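PDB 2RDM: response regulator receiver protein from Sinorhizobium medicae, which probably acts as a receiver module of two-component signalling, its CheY-like domain presumably taking up a phosphoryl group on an aspartate. Local coordinates for residues P81-S86 / T115-L120; A11-I16 / R59-P64. The protein carries 1 engineered substitution. All blocks are in the same frame, centred on the assembly; numbering follows the deposited sequence. Where two conformers were deposited one is given.

Interaction 1 of 2, residues P81-S86 / T115-L120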
loop_
_atom_site.group_PDB
_atom_site.type_symbol
_atom_site.label_atom_id
_atom_site.label_comp_id
_atom_site.label_asym_id
_atom_site.label_seq_id
_atom_site.Cartn_x
_atom_site.Cartn_y
_atom_site.Cartn_z
ATOM N N PRO A 81 -9.764 13.854 3.070
ATOM C CA PRO A 81 -9.945 13.194 1.785
ATOM C C PRO A 81 -10.066 14.210 0.641
ATOM O O PRO A 81 -10.869 15.135 0.713
ATOM C CB PRO A 81 -11.259 12.444 1.970
ATOM C CG PRO A 81 -11.254 12.101 3.442
ATOM C CD PRO A 81 -10.733 13.363 4.071
ATOM N N ILE A 82 -9.255 14.041 -0.390
ATOM C CA ILE A 82 -9.261 14.997 -1.496
ATOM C C ILE A 82 -9.385 14.194 -2.786
ATOM O O ILE A 82 -8.551 13.325 -3.040
ATOM C CB ILE A 82 -7.963 15.834 -1.539
ATOM C CG1 ILE A 82 -7.786 16.676 -0.267
ATOM C CG2 ILE A 82 -7.897 16.697 -2.818
ATOM C CD1 ILE A 82 -8.759 17.823 -0.104
ATOM N N VAL A 83 -10.451 14.448 -3.544
ATOM C CA VAL A 83 -10.615 13.889 -4.887
ATOM C C VAL A 83 -10.701 15.049 -5.865
ATOM O O VAL A 83 -11.608 15.881 -5.765
ATOM C CB VAL A 83 -11.889 13.023 -5.029
ATOM C CG1 VAL A 83 -12.017 12.457 -6.454
ATOM C CG2 VAL A 83 -11.892 11.851 -4.013
ATOM N N TYR A 84 -9.799 15.066 -6.837
ATOM C CA TYR A 84 -9.850 16.055 -7.909
ATOM C C TYR A 84 -10.618 15.510 -9.096
ATOM O O TYR A 84 -10.521 14.326 -9.411
ATOM C CB TYR A 84 -8.450 16.407 -8.386
ATOM C CG TYR A 84 -7.471 16.909 -7.332
ATOM C CD1 TYR A 84 -7.530 18.224 -6.857
ATOM C CD2 TYR A 84 -6.476 16.067 -6.826
ATOM C CE1 TYR A 84 -6.617 18.685 -5.918
ATOM C CE2 TYR A 84 -5.554 16.517 -5.882
ATOM C CZ TYR A 84 -5.650 17.814 -5.412
ATOM O OH TYR A 84 -4.728 18.269 -4.531
ATOM N N ILE A 85 -11.337 16.386 -9.799
ATOM C CA ILE A 85 -12.111 16.000 -10.980
ATOM C C ILE A 85 -11.664 16.869 -12.153
ATOM O O ILE A 85 -11.859 18.081 -12.117
ATOM C CB ILE A 85 -13.637 16.209 -10.766
ATOM C CG1 ILE A 85 -14.162 15.442 -9.544
ATOM C CG2 ILE A 85 -14.425 15.878 -12.031
ATOM C CD1 ILE A 85 -13.894 13.970 -9.512
ATOM N N SER A 86 -11.155 16.208 -13.169
ATOM C CA SER A 86 -10.623 16.932 -14.281
ATOM C C SER A 86 -11.074 16.482 -15.607
ATOM O O SER A 86 -11.387 15.360 -15.803
ATOM C CB SER A 86 -9.138 16.949 -14.238
ATOM O OG SER A 86 -8.653 15.796 -14.823
ATOM N N THR A 115 -16.288 4.993 -4.862
ATOM C CA THR A 115 -15.166 4.194 -4.384
ATOM C C THR A 115 -14.007 5.082 -3.934
ATOM O O THR A 115 -13.472 4.880 -2.869
ATOM C CB THR A 115 -14.700 3.167 -5.454
ATOM O OG1 THR A 115 -15.787 2.272 -5.737
ATOM C CG2 THR A 115 -13.526 2.366 -4.937
ATOM N N ALA A 116 -13.655 6.090 -4.733
ATOM C CA ALA A 116 -12.579 7.006 -4.384
ATOM C C ALA A 116 -12.867 7.731 -3.078
ATOM O O ALA A 116 -12.023 7.759 -2.183
ATOM C CB ALA A 116 -12.363 8.026 -5.512
ATOM N N VAL A 117 -14.070 8.278 -2.958
ATOM C CA VAL A 117 -14.441 9.069 -1.778
ATOM C C VAL A 117 -14.431 8.169 -0.536
ATOM O O VAL A 117 -13.797 8.514 0.466
ATOM C CB VAL A 117 -15.817 9.779 -1.981
ATOM C CG1 VAL A 117 -16.337 10.391 -0.698
ATOM C CG2 VAL A 117 -15.680 10.893 -3.026
ATOM N N SER A 118 -15.076 7.011 -0.644
ATOM C CA SER A 118 -15.231 6.067 0.501
ATOM C C SER A 118 -13.899 5.503 0.975
ATOM O O SER A 118 -13.644 5.396 2.187
ATOM C CB SER A 118 -16.156 4.909 0.097
ATOM O OG SER A 118 -17.404 5.379 -0.389
ATOM N N GLN A 119 -13.046 5.122 0.020
ATOM C CA GLN A 119 -11.716 4.603 0.315
ATOM C C GLN A 119 -10.861 5.625 1.080
ATOM O O GLN A 119 -10.175 5.281 2.030
ATOM C CB GLN A 119 -11.029 4.220 -1.005
ATOM C CG GLN A 119 -9.652 3.676 -0.890
ATOM C CD GLN A 119 -9.060 3.440 -2.265
ATOM O OE1 GLN A 119 -9.731 2.902 -3.154
ATOM N NE2 GLN A 119 -7.817 3.856 -2.452
ATOM N N LEU A 120 -10.908 6.885 0.662
ATOM C CA LEU A 120 -10.134 7.926 1.335
ATOM C C LEU A 120 -10.674 8.277 2.717
ATOM O O LEU A 120 -9.896 8.549 3.619
ATOM C CB LEU A 120 -10.043 9.170 0.470
ATOM C CG LEU A 120 -9.252 8.969 -0.829
ATOM C CD1 LEU A 120 -9.305 10.255 -1.655
ATOM C CD2 LEU A 120 -7.823 8.528 -0.572
#
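In the CheY-like receiver fold of this protein, P81, V83 and L120 bring the fourth strand in the chain, 82-86, against the last helix, 110-122. The two short segments run nearly antiparallel, at 161°, with their axes 8.7 Å apart at the closest approach. No hydrogen bond joins them; the side chains meet through apolar groups, and one methyl also rests on a backbone carbonyl oxygen. L120 gives the largest share, with V83 close behind. Its CB lies 3.8 Å from P81 CB. With CG anti to its own carbonyl carbon (chi1 -66°) and the chain then extended, L120 reaches past the proline ring and brings CD1 3.5 Å from I82 O. That same methyl meets V83 CG2 at 3.8 Å. On V83 a single branch does the work: CG2 stands anti to the carbonyl carbon, beside the backbone N, and touches three helix residues. Besides L120 these are V117, whose CG2 is 4.0 Å from V83 CG2 with the two side chains crossing at about a right angle, and A116, whose small CB sits 4.1 Å from V83 CG2. Further along, V117 also packs on V55 of strand 53-57 and V83 on L104 of strand 102-105, while I82 faces helix 66-76 across the sheet.

Interaction 2 of 2, residues A11-I16 / R59-P64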
loop_
_atom_site.group_PDB
_atom_site.type_symbol
_atom_site.label_atom_id
_atom_site.label_comp_id
_atom_site.label_asym_id
_atom_site.label_seq_id
_atom_site.Cartn_x
_atom_site.Cartn_y
_atom_site.Cartn_z
ATOM N N ALA A 11 -17.142 21.015 -5.403
ATOM C CA ALA A 11 -16.915 22.267 -6.119
ATOM C C ALA A 11 -16.795 22.008 -7.612
ATOM O O ALA A 11 -15.786 21.464 -8.068
ATOM C CB ALA A 11 -15.645 22.978 -5.587
ATOM N N ASP A 12 -17.837 22.364 -8.357
ATOM C CA ASP A 12 -17.859 22.164 -9.810
ATOM C C ASP A 12 -18.626 23.289 -10.487
ATOM O O ASP A 12 -19.703 23.670 -10.032
ATOM C CB ASP A 12 -18.450 20.786 -10.199
ATOM C CG ASP A 12 -18.215 20.430 -11.682
ATOM O OD1 ASP A 12 -18.621 21.186 -12.592
ATOM O OD2 ASP A 12 -17.616 19.375 -11.952
ATOM N N ASP A 13 -18.047 23.772 -11.589
ATOM C CA ASP A 13 -18.533 24.897 -12.404
ATOM C C ASP A 13 -19.894 24.708 -13.061
ATOM O O ASP A 13 -20.796 25.529 -12.878
ATOM C CB ASP A 13 -17.526 25.178 -13.528
ATOM C CG ASP A 13 -16.881 26.540 -13.423
ATOM O OD1 ASP A 13 -17.433 27.428 -12.739
ATOM O OD2 ASP A 13 -15.822 26.728 -14.056
ATOM N N GLU A 14 -20.021 23.653 -13.865
ATOM C CA GLU A 14 -21.200 23.493 -14.716
ATOM C C GLU A 14 -22.390 22.823 -14.032
ATOM O O GLU A 14 -22.224 21.918 -13.207
ATOM C CB GLU A 14 -20.856 22.811 -16.046
ATOM C CG GLU A 14 -19.971 21.582 -15.951
ATOM C CD GLU A 14 -19.666 20.991 -17.318
ATOM O OE1 GLU A 14 -20.619 20.762 -18.096
ATOM O OE2 GLU A 14 -18.474 20.745 -17.613
ATOM N N ALA A 15 -23.582 23.292 -14.402
ATOM C CA ALA A 15 -24.852 22.881 -13.797
ATOM C C ALA A 15 -25.176 21.399 -13.965
ATOM O O ALA A 15 -25.581 20.747 -12.995
ATOM C CB ALA A 15 -25.998 23.747 -14.328
ATOM N N ILE A 16 -24.995 20.880 -15.184
ATOM C CA ILE A 16 -25.268 19.465 -15.480
ATOM C C ILE A 16 -24.436 18.509 -14.606
ATOM O O ILE A 16 -24.975 17.559 -14.042
ATOM C CB ILE A 16 -25.139 19.113 -17.004
ATOM C CG1 ILE A 16 -23.784 19.546 -17.586
ATOM C CG2 ILE A 16 -26.294 19.733 -17.795
ATOM C CD1 ILE A 16 -23.253 18.626 -18.693
ATOM N N ARG A 59 -10.015 23.321 -12.713
ATOM C CA ARG A 59 -10.177 24.657 -13.275
ATOM C C ARG A 59 -11.566 25.210 -12.984
ATOM O O ARG A 59 -12.568 24.523 -13.165
ATOM C CB ARG A 59 -9.943 24.642 -14.792
ATOM C CG ARG A 59 -8.636 24.013 -15.241
ATOM C CD ARG A 59 -8.616 23.843 -16.756
ATOM N NE ARG A 59 -7.535 22.967 -17.211
ATOM C CZ ARG A 59 -6.405 23.385 -17.781
ATOM N NH1 ARG A 59 -6.183 24.681 -17.980
ATOM N NH2 ARG A 59 -5.489 22.501 -18.158
ATOM N N PHE A 60 -11.615 26.456 -12.527
ATOM C CA PHE A 60 -12.867 27.183 -12.417
ATOM C C PHE A 60 -12.819 28.351 -13.397
ATOM O O PHE A 60 -11.829 28.495 -14.117
ATOM C CB PHE A 60 -13.079 27.639 -10.982
ATOM C CG PHE A 60 -13.227 26.487 -10.010
ATOM C CD1 PHE A 60 -14.428 25.782 -9.934
ATOM C CD2 PHE A 60 -12.161 26.092 -9.206
ATOM C CE1 PHE A 60 -14.574 24.711 -9.049
ATOM C CE2 PHE A 60 -12.298 25.017 -8.316
ATOM C CZ PHE A 60 -13.500 24.332 -8.243
ATOM N N CYS A 61 -13.879 29.159 -13.449
ATOM C CA CYS A 61 -13.923 30.314 -14.363
ATOM C C CYS A 61 -12.784 31.282 -14.053
ATOM O O CYS A 61 -12.127 31.789 -14.967
ATOM C CB CYS A 61 -15.269 31.041 -14.282
ATOM S SG CYS A 61 -16.693 30.045 -14.776
ATOM N N GLN A 62 -12.559 31.498 -12.757
ATOM C CA GLN A 62 -11.503 32.377 -12.267
ATOM C C GLN A 62 -10.705 31.684 -11.157
ATOM O O GLN A 62 -11.218 30.760 -10.512
ATOM C CB GLN A 62 -12.108 33.689 -11.744
ATOM C CG GLN A 62 -12.643 34.637 -12.828
ATOM C CD GLN A 62 -11.565 35.119 -13.786
ATOM O OE1 GLN A 62 -10.477 35.514 -13.369
ATOM N NE2 GLN A 62 -11.869 35.091 -15.079
ATOM N N PRO A 63 -9.429 32.107 -10.939
ATOM C CA PRO A 63 -8.700 31.650 -9.741
ATOM C C PRO A 63 -9.433 32.039 -8.453
ATOM O O PRO A 63 -10.189 33.003 -8.469
ATOM C CB PRO A 63 -7.370 32.410 -9.834
ATOM C CG PRO A 63 -7.188 32.665 -11.287
ATOM C CD PRO A 63 -8.567 32.949 -11.800
ATOM N N PRO A 64 -9.218 31.311 -7.337
ATOM C CA PRO A 64 -8.307 30.184 -7.076
ATOM C C PRO A 64 -8.733 28.861 -7.711
ATOM O O PRO A 64 -9.930 28.573 -7.801
ATOM C CB PRO A 64 -8.301 30.068 -5.543
ATOM C CG PRO A 64 -9.559 30.695 -5.105
ATOM C CD PRO A 64 -9.991 31.684 -6.139
HETATM O O HOH W 1 -16.253 28.966 -11.039
#
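D13 reaches from the loop after strand 7-11 to F60 and C61 in the loop after strand 53-57, at the C-terminal end of the receiver domain's parallel sheet, where the acidic cluster of this fold gathers round D57, the predicted phosphorylation site. From CB, which points toward the other loop, the side chain of D13 leads to CG, 3.8 Å from C61 SG. The two carboxylate oxygens go separate ways. OD2 lies 3.4 Å from F60 CA and 3.2 Å from C61 N, but the angle there is too poor for a hydrogen bond. OD1 takes a hydrogen bond of 2.6 Å from a water, which in turn accepts a weak one from C61 N. An alanine in place of D13 would probably leave that water without its acceptor and open a gap beside C61. D13's backbone N, meanwhile, donates to D57 OD2. Deeper in, F60 presents its ring edge to the end of the strand: A11 C lies at that edge in the ring plane, and CE1 comes 3.6 Å from A11 O. On the helix side, D12 closes an Asx turn just ahead of helix 15-27, its OD2 lying near D57 OD1. A11 CB meets F60 CZ at 3.7 Å, and D12 OD1 accepts from E14 N at 3.1 Å, met nearly along its C-O axis.

From the N terminus, the chain leaves strand 7-11 through 11-16, and interaction 2 closes a loop when 59-64 returns after strand 53-57; helices 15-27 and 38-46 and strand 31-35 lie within that span. Helix 66-76 then leads into strand 82-86, where interaction 1 opens; it closes at 115-120, after strand 102-105. The two closures follow in series, neither nesting nor crossing. The centres of interaction 1 and interaction 2 lie about 18 Å apart, on opposite sides of the chain's centre. Interaction 2 ties together two loops beside the predicted phosphorylation site, while interaction 1 packs helix 110-122 against strand 82-86.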